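Local coordinates for protein cytochrome CH (Methylobacterium extorquens, PDB 1QN2) that probably carries single electrons in the respiratory chain of this methylotroph, cycling the iron of its covalently attached heme c between two oxidation states, at residues E8-P13 with D90-Y95; K15-H18 with G24-P27; A67-K72 with M78-I83. All coordinates share one frame; numbering follows the deposited sequence.

Interaction 1 of 3, residues E8-P13 with D90-Y95; sequences EKAFAP and DDIIAY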
loop_
_atom_site.group_PDB
_atom_site.type_symbol
_atom_site.label_atom_id
_atom_site.label_comp_id
_atom_site.label_asym_id
_atom_site.label_seq_id
_atom_site.Cartn_x
_atom_site.Cartn_y
_atom_site.Cartn_z
ATOM N N GLU A 8 12.290 4.981 -0.689
ATOM C CA GLU A 8 12.235 5.504 0.681
ATOM C C GLU A 8 11.911 6.992 0.650
ATOM O O GLU A 8 11.201 7.520 1.502
ATOM C CB GLU A 8 13.575 5.270 1.388
ATOM C CG GLU A 8 13.533 5.453 2.888
ATOM C CD GLU A 8 13.778 6.877 3.329
ATOM O OE1 GLU A 8 14.354 7.666 2.547
ATOM O OE2 GLU A 8 13.395 7.229 4.466
ATOM N N LYS A 9 12.445 7.659 -0.370
ATOM C CA LYS A 9 12.202 9.090 -0.522
ATOM C C LYS A 9 10.774 9.356 -1.004
ATOM O O LYS A 9 10.134 10.312 -0.553
ATOM C CB LYS A 9 13.199 9.674 -1.540
ATOM C CG LYS A 9 13.170 11.188 -1.599
ATOM C CD LYS A 9 14.544 11.745 -1.951
ATOM C CE LYS A 9 14.525 13.264 -1.991
ATOM N NZ LYS A 9 14.401 13.782 -3.382
ATOM N N ALA A 10 10.267 8.528 -1.909
ATOM C CA ALA A 10 8.916 8.684 -2.455
ATOM C C ALA A 10 7.834 8.271 -1.476
ATOM O O ALA A 10 6.637 8.540 -1.668
ATOM C CB ALA A 10 8.804 7.843 -3.734
ATOM N N PHE A 11 8.210 7.610 -0.391
ATOM C CA PHE A 11 7.274 7.147 0.613
ATOM C C PHE A 11 6.772 8.248 1.518
ATOM O O PHE A 11 5.840 8.065 2.315
ATOM C CB PHE A 11 7.875 5.989 1.402
ATOM C CG PHE A 11 6.937 5.285 2.331
ATOM C CD1 PHE A 11 6.105 4.280 1.880
ATOM C CD2 PHE A 11 6.912 5.624 3.674
ATOM C CE1 PHE A 11 5.234 3.620 2.718
ATOM C CE2 PHE A 11 6.058 4.952 4.517
ATOM C CZ PHE A 11 5.205 3.970 4.059
ATOM N N ALA A 12 7.356 9.437 1.428
ATOM C CA ALA A 12 6.991 10.570 2.236
ATOM C C ALA A 12 5.512 10.779 2.423
ATOM O O ALA A 12 5.023 10.876 3.558
ATOM C CB ALA A 12 7.690 11.842 1.786
ATOM N N PRO A 13 4.719 10.870 1.347
ATOM C CA PRO A 13 3.281 11.085 1.512
ATOM C C PRO A 13 2.606 9.999 2.332
ATOM O O PRO A 13 1.671 10.289 3.085
ATOM C CB PRO A 13 2.752 11.082 0.080
ATOM C CG PRO A 13 3.860 10.552 -0.773
ATOM C CD PRO A 13 5.129 10.961 -0.063
ATOM N N ASP A 90 7.027 1.899 -8.725
ATOM C CA ASP A 90 7.939 0.756 -8.667
ATOM C C ASP A 90 8.957 0.972 -7.527
ATOM O O ASP A 90 9.235 0.032 -6.788
ATOM C CB ASP A 90 8.708 0.623 -9.982
ATOM C CG ASP A 90 7.970 -0.108 -11.072
ATOM O OD1 ASP A 90 7.103 -0.954 -10.778
ATOM O OD2 ASP A 90 8.266 0.167 -12.258
ATOM N N ASP A 91 9.461 2.196 -7.427
ATOM C CA ASP A 91 10.443 2.524 -6.374
ATOM C C ASP A 91 9.835 2.281 -5.003
ATOM O O ASP A 91 10.434 1.686 -4.108
ATOM C CB ASP A 91 10.889 3.978 -6.514
ATOM C CG ASP A 91 11.784 4.164 -7.736
ATOM O OD1 ASP A 91 12.273 3.143 -8.249
ATOM O OD2 ASP A 91 11.985 5.315 -8.162
ATOM N N ILE A 92 8.597 2.750 -4.842
ATOM C CA ILE A 92 7.919 2.548 -3.558
ATOM C C ILE A 92 7.790 1.065 -3.258
ATOM O O ILE A 92 8.014 0.604 -2.135
ATOM C CB ILE A 92 6.533 3.218 -3.569
ATOM C CG1 ILE A 92 6.689 4.736 -3.588
ATOM C CG2 ILE A 92 5.699 2.761 -2.387
ATOM C CD1 ILE A 92 5.468 5.591 -3.592
ATOM N N ILE A 93 7.436 0.269 -4.270
ATOM C CA ILE A 93 7.303 -1.169 -4.042
ATOM C C ILE A 93 8.637 -1.793 -3.675
ATOM O O ILE A 93 8.745 -2.710 -2.853
ATOM C CB ILE A 93 6.680 -1.882 -5.250
ATOM C CG1 ILE A 93 5.230 -1.388 -5.456
ATOM C CG2 ILE A 93 6.682 -3.386 -5.053
ATOM C CD1 ILE A 93 4.693 -1.608 -6.853
ATOM N N ALA A 94 9.719 -1.301 -4.277
ATOM C CA ALA A 94 11.042 -1.893 -3.908
ATOM C C ALA A 94 11.300 -1.592 -2.430
ATOM O O ALA A 94 11.852 -2.370 -1.653
ATOM C CB ALA A 94 12.099 -1.174 -4.760
ATOM N N TYR A 95 10.866 -0.400 -2.024
ATOM C CA TYR A 95 11.059 0.003 -0.632
ATOM C C TYR A 95 10.262 -0.859 0.321
ATOM O O TYR A 95 10.780 -1.298 1.352
ATOM C CB TYR A 95 10.738 1.482 -0.461
ATOM C CG TYR A 95 10.728 1.941 0.978
ATOM C CD1 TYR A 95 11.875 1.795 1.756
ATOM C CD2 TYR A 95 9.594 2.491 1.560
ATOM C CE1 TYR A 95 11.876 2.195 3.075
ATOM C CE2 TYR A 95 9.597 2.923 2.880
ATOM C CZ TYR A 95 10.748 2.756 3.630
ATOM O OH TYR A 95 10.805 3.129 4.954
#

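Interaction 2 of 3, residues K15-H18 with G24-P27; sequences KACH and GVGP. With HEC (heme c), chain D.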
loop_
_atom_site.group_PDB
_atom_site.type_symbol
_atom_site.label_atom_id
_atom_site.label_comp_id
_atom_site.label_asym_id
_atom_site.label_seq_id
_atom_site.Cartn_x
_atom_site.Cartn_y
_atom_site.Cartn_z
ATOM N N LYS A 15 3.741 8.350 4.879
ATOM C CA LYS A 15 4.047 8.448 6.295
ATOM C C LYS A 15 2.901 9.010 7.115
ATOM O O LYS A 15 2.748 8.674 8.293
ATOM C CB LYS A 15 5.307 9.300 6.509
ATOM C CG LYS A 15 6.536 8.800 5.765
ATOM C CD LYS A 15 7.800 9.036 6.589
ATOM C CE LYS A 15 8.759 9.976 5.873
ATOM N NZ LYS A 15 9.632 10.720 6.825
ATOM N N ALA A 16 2.094 9.883 6.523
ATOM C CA ALA A 16 0.980 10.489 7.231
ATOM C C ALA A 16 0.053 9.463 7.847
ATOM O O ALA A 16 -0.513 9.686 8.920
ATOM C CB ALA A 16 0.211 11.433 6.314
ATOM N N CYS A 17 -0.139 8.324 7.180
ATOM C CA CYS A 17 -1.049 7.326 7.734
ATOM C C CYS A 17 -0.404 5.966 7.888
ATOM O O CYS A 17 -1.067 5.036 8.367
ATOM C CB CYS A 17 -2.267 7.189 6.786
ATOM S SG CYS A 17 -2.897 8.775 6.164
ATOM N N HIS A 18 0.858 5.792 7.499
ATOM C CA HIS A 18 1.432 4.450 7.638
ATOM C C HIS A 18 2.856 4.507 8.219
ATOM O O HIS A 18 3.577 5.468 8.025
ATOM C CB HIS A 18 1.563 3.836 6.214
ATOM C CG HIS A 18 0.270 3.448 5.580
ATOM N ND1 HIS A 18 -0.518 2.423 6.052
ATOM C CD2 HIS A 18 -0.363 3.938 4.483
ATOM C CE1 HIS A 18 -1.583 2.296 5.281
ATOM N NE2 HIS A 18 -1.518 3.210 4.333
ATOM N N GLY A 24 -2.201 3.156 12.790
ATOM C CA GLY A 24 -2.551 4.537 13.109
ATOM C C GLY A 24 -3.758 4.848 12.242
ATOM O O GLY A 24 -4.715 4.065 12.211
ATOM N N VAL A 25 -3.726 5.970 11.528
ATOM C CA VAL A 25 -4.895 6.258 10.659
ATOM C C VAL A 25 -5.041 5.059 9.686
ATOM O O VAL A 25 -6.139 4.611 9.406
ATOM C CB VAL A 25 -4.619 7.511 9.804
ATOM C CG1 VAL A 25 -5.585 7.560 8.623
ATOM C CG2 VAL A 25 -4.633 8.773 10.621
ATOM N N GLY A 26 -3.885 4.609 9.221
ATOM C CA GLY A 26 -3.772 3.488 8.308
ATOM C C GLY A 26 -3.100 2.309 8.985
ATOM O O GLY A 26 -2.504 2.435 10.062
ATOM N N PRO A 27 -3.186 1.121 8.382
ATOM C CA PRO A 27 -2.585 -0.041 9.055
ATOM C C PRO A 27 -1.068 -0.066 8.905
ATOM O O PRO A 27 -0.515 0.642 8.068
ATOM C CB PRO A 27 -3.178 -1.216 8.243
ATOM C CG PRO A 27 -3.220 -0.632 6.848
ATOM C CD PRO A 27 -3.787 0.760 7.089
HETATM FE FE HEC D . -2.488 3.538 2.552
HETATM C CHA HEC D . -4.341 0.708 3.121
HETATM C CHB HEC D . -0.076 1.641 0.988
HETATM C CHC HEC D . -0.979 6.418 1.378
HETATM C CHD HEC D . -4.513 5.352 4.539
HETATM N NA HEC D . -2.233 1.512 2.149
HETATM C C1A HEC D . -3.143 0.519 2.445
HETATM C C2A HEC D . -2.629 -0.641 1.940
HETATM C C3A HEC D . -1.435 -0.387 1.343
HETATM C C4A HEC D . -1.185 0.962 1.471
HETATM C CMA HEC D . -0.636 -1.512 0.694
HETATM C CAA HEC D . -3.262 -2.009 2.027
HETATM C CBA HEC D . -2.736 -2.717 3.277
HETATM C CGA HEC D . -3.446 -4.022 3.615
HETATM O O1A HEC D . -4.127 -4.652 2.768
HETATM O O2A HEC D . -3.008 -4.673 4.604
HETATM N NB HEC D . -0.792 3.968 1.429
HETATM C C1B HEC D . 0.057 3.015 0.930
HETATM C C2B HEC D . 1.164 3.685 0.462
HETATM C C3B HEC D . 0.890 5.033 0.467
HETATM C C4B HEC D . -0.312 5.213 1.142
HETATM C CMB HEC D . 2.428 3.150 -0.192
HETATM C CAB HEC D . 1.704 6.002 -0.124
HETATM C CBB HEC D . 1.839 6.088 -1.514
HETATM N NC HEC D . -2.736 5.564 2.873
HETATM C C1C HEC D . -1.967 6.566 2.348
HETATM C C2C HEC D . -2.368 7.722 2.978
HETATM C C3C HEC D . -3.346 7.431 3.895
HETATM C C4C HEC D . -3.591 6.077 3.802
HETATM C CMC HEC D . -1.914 9.169 2.891
HETATM C CAC HEC D . -3.979 8.349 4.739
HETATM C CBC HEC D . -4.568 9.533 4.287
HETATM N ND HEC D . -4.161 3.083 3.670
HETATM C C1D HEC D . -4.849 4.026 4.360
HETATM C C2D HEC D . -5.966 3.393 4.868
HETATM C C3D HEC D . -5.907 2.092 4.491
HETATM C C4D HEC D . -4.794 1.877 3.717
HETATM C CMD HEC D . -7.122 3.891 5.717
HETATM C CAD HEC D . -6.953 1.033 4.782
HETATM C CBD HEC D . -7.794 1.062 3.491
HETATM C CGD HEC D . -9.118 0.317 3.625
HETATM O O1D HEC D . -9.920 0.415 2.656
HETATM O O2D HEC D . -9.376 -0.431 4.593
HETATM O O HOH W 1 -1.282 7.598 11.093
#

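Interaction 3 of 3, residues A67-K72 with M78-I83; sequences ADPKKK and MVFPGI. With HEC (heme c), chain D.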
loop_
_atom_site.group_PDB
_atom_site.type_symbol
_atom_site.label_atom_id
_atom_site.label_comp_id
_atom_site.label_asym_id
_atom_site.label_seq_id
_atom_site.Cartn_x
_atom_site.Cartn_y
_atom_site.Cartn_z
ATOM N N ALA A 67 -1.396 3.516 -8.011
ATOM C CA ALA A 67 -1.667 4.516 -9.049
ATOM C C ALA A 67 -3.017 5.193 -8.830
ATOM O O ALA A 67 -3.194 6.380 -9.121
ATOM C CB ALA A 67 -1.629 3.856 -10.424
ATOM N N ASP A 68 -3.980 4.443 -8.313
ATOM C CA ASP A 68 -5.331 4.995 -8.061
ATOM C C ASP A 68 -6.094 3.998 -7.169
ATOM O O ASP A 68 -6.717 3.075 -7.683
ATOM C CB ASP A 68 -6.062 5.067 -9.424
ATOM C CG ASP A 68 -7.274 5.965 -9.379
ATOM O OD1 ASP A 68 -7.833 6.160 -8.283
ATOM O OD2 ASP A 68 -7.676 6.485 -10.444
ATOM N N PRO A 69 -6.010 4.201 -5.855
ATOM C CA PRO A 69 -6.642 3.355 -4.862
ATOM C C PRO A 69 -8.129 3.142 -5.058
ATOM O O PRO A 69 -8.587 1.993 -5.098
ATOM C CB PRO A 69 -6.356 4.045 -3.536
ATOM C CG PRO A 69 -5.365 5.107 -3.796
ATOM C CD PRO A 69 -5.167 5.257 -5.264
ATOM N N LYS A 70 -8.927 4.199 -5.177
ATOM C CA LYS A 70 -10.364 4.063 -5.344
ATOM C C LYS A 70 -10.782 3.397 -6.620
ATOM O O LYS A 70 -11.870 2.804 -6.694
ATOM C CB LYS A 70 -11.088 5.378 -5.110
ATOM C CG LYS A 70 -10.849 6.398 -6.224
ATOM C CD LYS A 70 -11.380 7.762 -5.805
ATOM C CE LYS A 70 -11.258 8.771 -6.936
ATOM N NZ LYS A 70 -11.361 10.172 -6.443
ATOM N N LYS A 71 -9.968 3.443 -7.674
ATOM C CA LYS A 71 -10.404 2.764 -8.907
ATOM C C LYS A 71 -10.126 1.269 -8.796
ATOM O O LYS A 71 -10.815 0.443 -9.380
ATOM C CB LYS A 71 -9.667 3.353 -10.109
ATOM C CG LYS A 71 -9.755 2.510 -11.369
ATOM C CD LYS A 71 -8.630 2.872 -12.328
ATOM C CE LYS A 71 -8.676 2.030 -13.589
ATOM N NZ LYS A 71 -8.506 2.851 -14.819
ATOM N N LYS A 72 -9.095 0.927 -8.027
ATOM C CA LYS A 72 -8.725 -0.487 -7.846
ATOM C C LYS A 72 -9.689 -1.151 -6.865
ATOM O O LYS A 72 -10.094 -2.304 -7.009
ATOM C CB LYS A 72 -7.299 -0.532 -7.238
ATOM C CG LYS A 72 -6.806 -1.954 -6.975
ATOM C CD LYS A 72 -6.863 -2.760 -8.270
ATOM C CE LYS A 72 -6.150 -4.093 -8.068
ATOM N NZ LYS A 72 -6.169 -4.871 -9.337
ATOM N N MET A 78 -8.968 4.311 2.126
ATOM C CA MET A 78 -7.658 4.972 1.957
ATOM C C MET A 78 -7.849 6.208 1.058
ATOM O O MET A 78 -7.939 6.061 -0.160
ATOM C CB MET A 78 -6.678 4.017 1.254
ATOM C CG MET A 78 -5.352 4.759 0.948
ATOM S SD MET A 78 -4.004 3.544 0.679
ATOM C CE MET A 78 -3.199 4.437 -0.656
ATOM N N VAL A 79 -7.915 7.368 1.692
ATOM C CA VAL A 79 -8.094 8.630 0.973
ATOM C C VAL A 79 -6.723 9.143 0.498
ATOM O O VAL A 79 -5.999 9.768 1.262
ATOM C CB VAL A 79 -8.725 9.698 1.887
ATOM C CG1 VAL A 79 -8.965 10.983 1.107
ATOM C CG2 VAL A 79 -10.024 9.159 2.483
ATOM N N PHE A 80 -6.421 8.837 -0.748
ATOM C CA PHE A 80 -5.152 9.217 -1.398
ATOM C C PHE A 80 -5.359 9.168 -2.917
ATOM O O PHE A 80 -5.845 8.168 -3.429
ATOM C CB PHE A 80 -4.072 8.210 -0.991
ATOM C CG PHE A 80 -2.696 8.490 -1.511
ATOM C CD1 PHE A 80 -1.996 9.618 -1.111
ATOM C CD2 PHE A 80 -2.090 7.616 -2.395
ATOM C CE1 PHE A 80 -0.719 9.839 -1.592
ATOM C CE2 PHE A 80 -0.820 7.833 -2.899
ATOM C CZ PHE A 80 -0.130 8.949 -2.459
ATOM N N PRO A 81 -4.992 10.251 -3.609
ATOM C CA PRO A 81 -5.145 10.372 -5.046
ATOM C C PRO A 81 -4.417 9.336 -5.860
ATOM O O PRO A 81 -4.857 8.989 -6.964
ATOM C CB PRO A 81 -4.654 11.779 -5.362
ATOM C CG PRO A 81 -4.028 12.288 -4.131
ATOM C CD PRO A 81 -4.611 11.528 -2.976
ATOM N N GLY A 82 -3.300 8.815 -5.358
ATOM C CA GLY A 82 -2.574 7.822 -6.133
ATOM C C GLY A 82 -1.325 8.456 -6.722
ATOM O O GLY A 82 -1.230 9.681 -6.809
ATOM N N ILE A 83 -0.367 7.621 -7.093
ATOM C CA ILE A 83 0.887 8.111 -7.704
ATOM C C ILE A 83 0.801 7.872 -9.218
ATOM O O ILE A 83 0.702 6.727 -9.662
ATOM C CB ILE A 83 2.088 7.328 -7.144
ATOM C CG1 ILE A 83 2.067 7.335 -5.616
ATOM C CG2 ILE A 83 3.397 7.873 -7.677
ATOM C CD1 ILE A 83 2.889 8.437 -4.985
HETATM FE FE HEC D . -2.488 3.538 2.552
HETATM C CHA HEC D . -4.341 0.708 3.121
HETATM C CHB HEC D . -0.076 1.641 0.988
HETATM C CHC HEC D . -0.979 6.418 1.378
HETATM C CHD HEC D . -4.513 5.352 4.539
HETATM N NA HEC D . -2.233 1.512 2.149
HETATM C C1A HEC D . -3.143 0.519 2.445
HETATM C C2A HEC D . -2.629 -0.641 1.940
HETATM C C3A HEC D . -1.435 -0.387 1.343
HETATM C C4A HEC D . -1.185 0.962 1.471
HETATM C CMA HEC D . -0.636 -1.512 0.694
HETATM C CAA HEC D . -3.262 -2.009 2.027
HETATM C CBA HEC D . -2.736 -2.717 3.277
HETATM C CGA HEC D . -3.446 -4.022 3.615
HETATM O O1A HEC D . -4.127 -4.652 2.768
HETATM O O2A HEC D . -3.008 -4.673 4.604
HETATM N NB HEC D . -0.792 3.968 1.429
HETATM C C1B HEC D . 0.057 3.015 0.930
HETATM C C2B HEC D . 1.164 3.685 0.462
HETATM C C3B HEC D . 0.890 5.033 0.467
HETATM C C4B HEC D . -0.312 5.213 1.142
HETATM C CMB HEC D . 2.428 3.150 -0.192
HETATM C CAB HEC D . 1.704 6.002 -0.124
HETATM C CBB HEC D . 1.839 6.088 -1.514
HETATM N NC HEC D . -2.736 5.564 2.873
HETATM C C1C HEC D . -1.967 6.566 2.348
HETATM C C2C HEC D . -2.368 7.722 2.978
HETATM C C3C HEC D . -3.346 7.431 3.895
HETATM C C4C HEC D . -3.591 6.077 3.802
HETATM C CMC HEC D . -1.914 9.169 2.891
HETATM C CAC HEC D . -3.979 8.349 4.739
HETATM C CBC HEC D . -4.568 9.533 4.287
HETATM N ND HEC D . -4.161 3.083 3.670
HETATM C C1D HEC D . -4.849 4.026 4.360
HETATM C C2D HEC D . -5.966 3.393 4.868
HETATM C C3D HEC D . -5.907 2.092 4.491
HETATM C C4D HEC D . -4.794 1.877 3.717
HETATM C CMD HEC D . -7.122 3.891 5.717
HETATM C CAD HEC D . -6.953 1.033 4.782
HETATM C CBD HEC D . -7.794 1.062 3.491
HETATM C CGD HEC D . -9.118 0.317 3.625
HETATM O O1D HEC D . -9.920 0.415 2.656
HETATM O O2D HEC D . -9.376 -0.431 4.593
HETATM O O HOH W 2 -7.907 7.208 -5.095
#

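Interaction 1 of 3, residues E8-P13 with D90-Y95
The meeting of the first and last helices of the chain, 4-10 and 86-98, brings Glu8, Ala10 and Phe11 against Ile92 and Tyr95. Tyr95 packs between Glu8 and Phe11 and has the most surface covered here. Its CG stands anti to the backbone N (chi1 172°), which sends the ring away from its own helix and across the neighbouring one. One face of this ring lies over the backbone of Glu8, whose CA sits 3.9 Å from the Tyr95 ring centroid in a CH-pi contact close to the ring normal. The aliphatic part of the glutamate continues the cover, with Glu8 CG 3.7 Å from Tyr95 CE1, before the chain bends at chi2 and carries the carboxylate off with its plane nearly perpendicular to the ring. A residue with a greasy stem and a charged end suits this exposed border of the contact, where the stem packs and the exposed side chain can meet solvent.

Such a pairing of terminal helices is a hallmark of class I cytochromes c, and aromatic residues commonly fill the crossing. Here the tyrosine turns its edge to the face of Phe11 in a T-shaped stack, centroids 5.3 Å apart and planes at 63°. Tyr95 CE2 makes the nearest approach, 3.6 Å from Phe11 CG, so it comes in over the rim of the phenylalanine ring and not over its middle. Phe11 is buried and also packs on Phe20, Leu29 and Leu96.

One helical turn before Tyr95, Ile92 reaches residues 8-13 with its longer branch. Ile92 CG1 lies 3.8 Å from Ala10 CB, and Ile92 CD1 is 3.7 Å from Ala10 O. The small methyl of alanine lets the backbones come near each other, while the isoleucine also touches the heme.

Interaction 2 of 3, residues K15-H18 with G24-P27
His18 ND1 donates a short hydrogen bond of 2.7 Å to Pro27 O, with an N-H...O angle of 159°. The carbonyl oxygen lies in the imidazole plane and the donor in the carbonyl plane, which helps fix the rotation of the ring about its bond to iron. From the far side of the ring His18 NE2 binds the heme iron at 2.1 Å. Pro27 also lays its own ring beside the histidine: Pro27 CD is 3.2 Å from His18 CE1 and 3.6 Å from heme C3D. Replacing Pro27 by an alanine would remove the outer ring carbons, and is likely to open a gap beside the imidazole and the porphyrin and to give the backbone that aims the acceptor more freedom.

Cys17 belongs to the CXXCH heme-attachment motif; its SG is joined to heme CAC by a thioether bond. Val25 CG1 packs on Cys17 CB at 3.8 Å, and Gly26 N gives Cys17 O a weak hydrogen bond. Only glycine fits there, since a side chain would strike Cys17 O and His18 CE1. A water spans Ala16 O and Val25 N. By drawing on the ND1 proton, the proline carbonyl is likely to make the imidazole a stronger electron donor to iron, favouring the oxidised state.

Interaction 3 of 3, residues A67-K72 with M78-I83
Pro69 and Ala67 have the most surface covered in this contact, and both meet the backbone that leads away from the methionine ligand. The proline ring is wedged against it. Pro69 CG lies 3.1 Å from Phe80 O, and the same atom touches the methyl of Met78, with Pro69 CG 3.9 Å from Met78 CE, the two side chains crossing at about a right angle. Proline suits the first turn of helix 69-72, since it lacks the N-H that a helix start leaves unused, and Asp68 precedes it as the N-cap. Phe80 O is engaged by a water as well, which donates to it at 2.8 Å and accepts from Lys70 N.

Ala67 works through its backbone. Its CA points a hydrogen at Ile83 O (3.3 Å, 159° at H), and Ala67 O in turn receives one from Gly82 CA at 3.4 Å. At its backbone angles Gly82 could not carry a side chain without jamming it against Pro81 O; independently, a CB would collide with Ala67 O, so glycine is what lets the two backbones lie this near. Ile83 turns its own side chain elsewhere, onto helix 86-98.

Met78 and Phe80 turn to the heme. CG of Met78 is anti to the backbone N (chi1 174°), and the chain, extended as far as the sulfur, brings Met78 SD to 2.4 Å from heme FE. One face of the Phe80 ring is turned to heme CHC, which lies toward the rim of the ring, with Phe80 CE2 3.5 Å from heme CBB, while Pro69 CG sits near the ring plane at its edge. A methionine-bearing loop packed on a short helix in this way supplies the sixth iron ligand of class I cytochromes c.

Interaction 2 is the most buried of the three, while interactions 1 and 3 are partly buried and reach the surface at Glu8 and Pro81. The loop closed by interaction 1 encloses the other two along the chain. Its chemistry is that of aromatic and aliphatic packing without hydrogen bonds, as befits two helices meeting through their side chains. Interactions 2 and 3 hold the two axial ligands of the same iron, and each has a bridging water; their direct links differ, hydrogen bonds in one, van der Waals and CA-H...O contacts in the other. Phe11 touches His18, Pro13 touches Phe80, and Ile92 touches Ile83, so the packing of interaction 1 runs on into both heme-ligand regions.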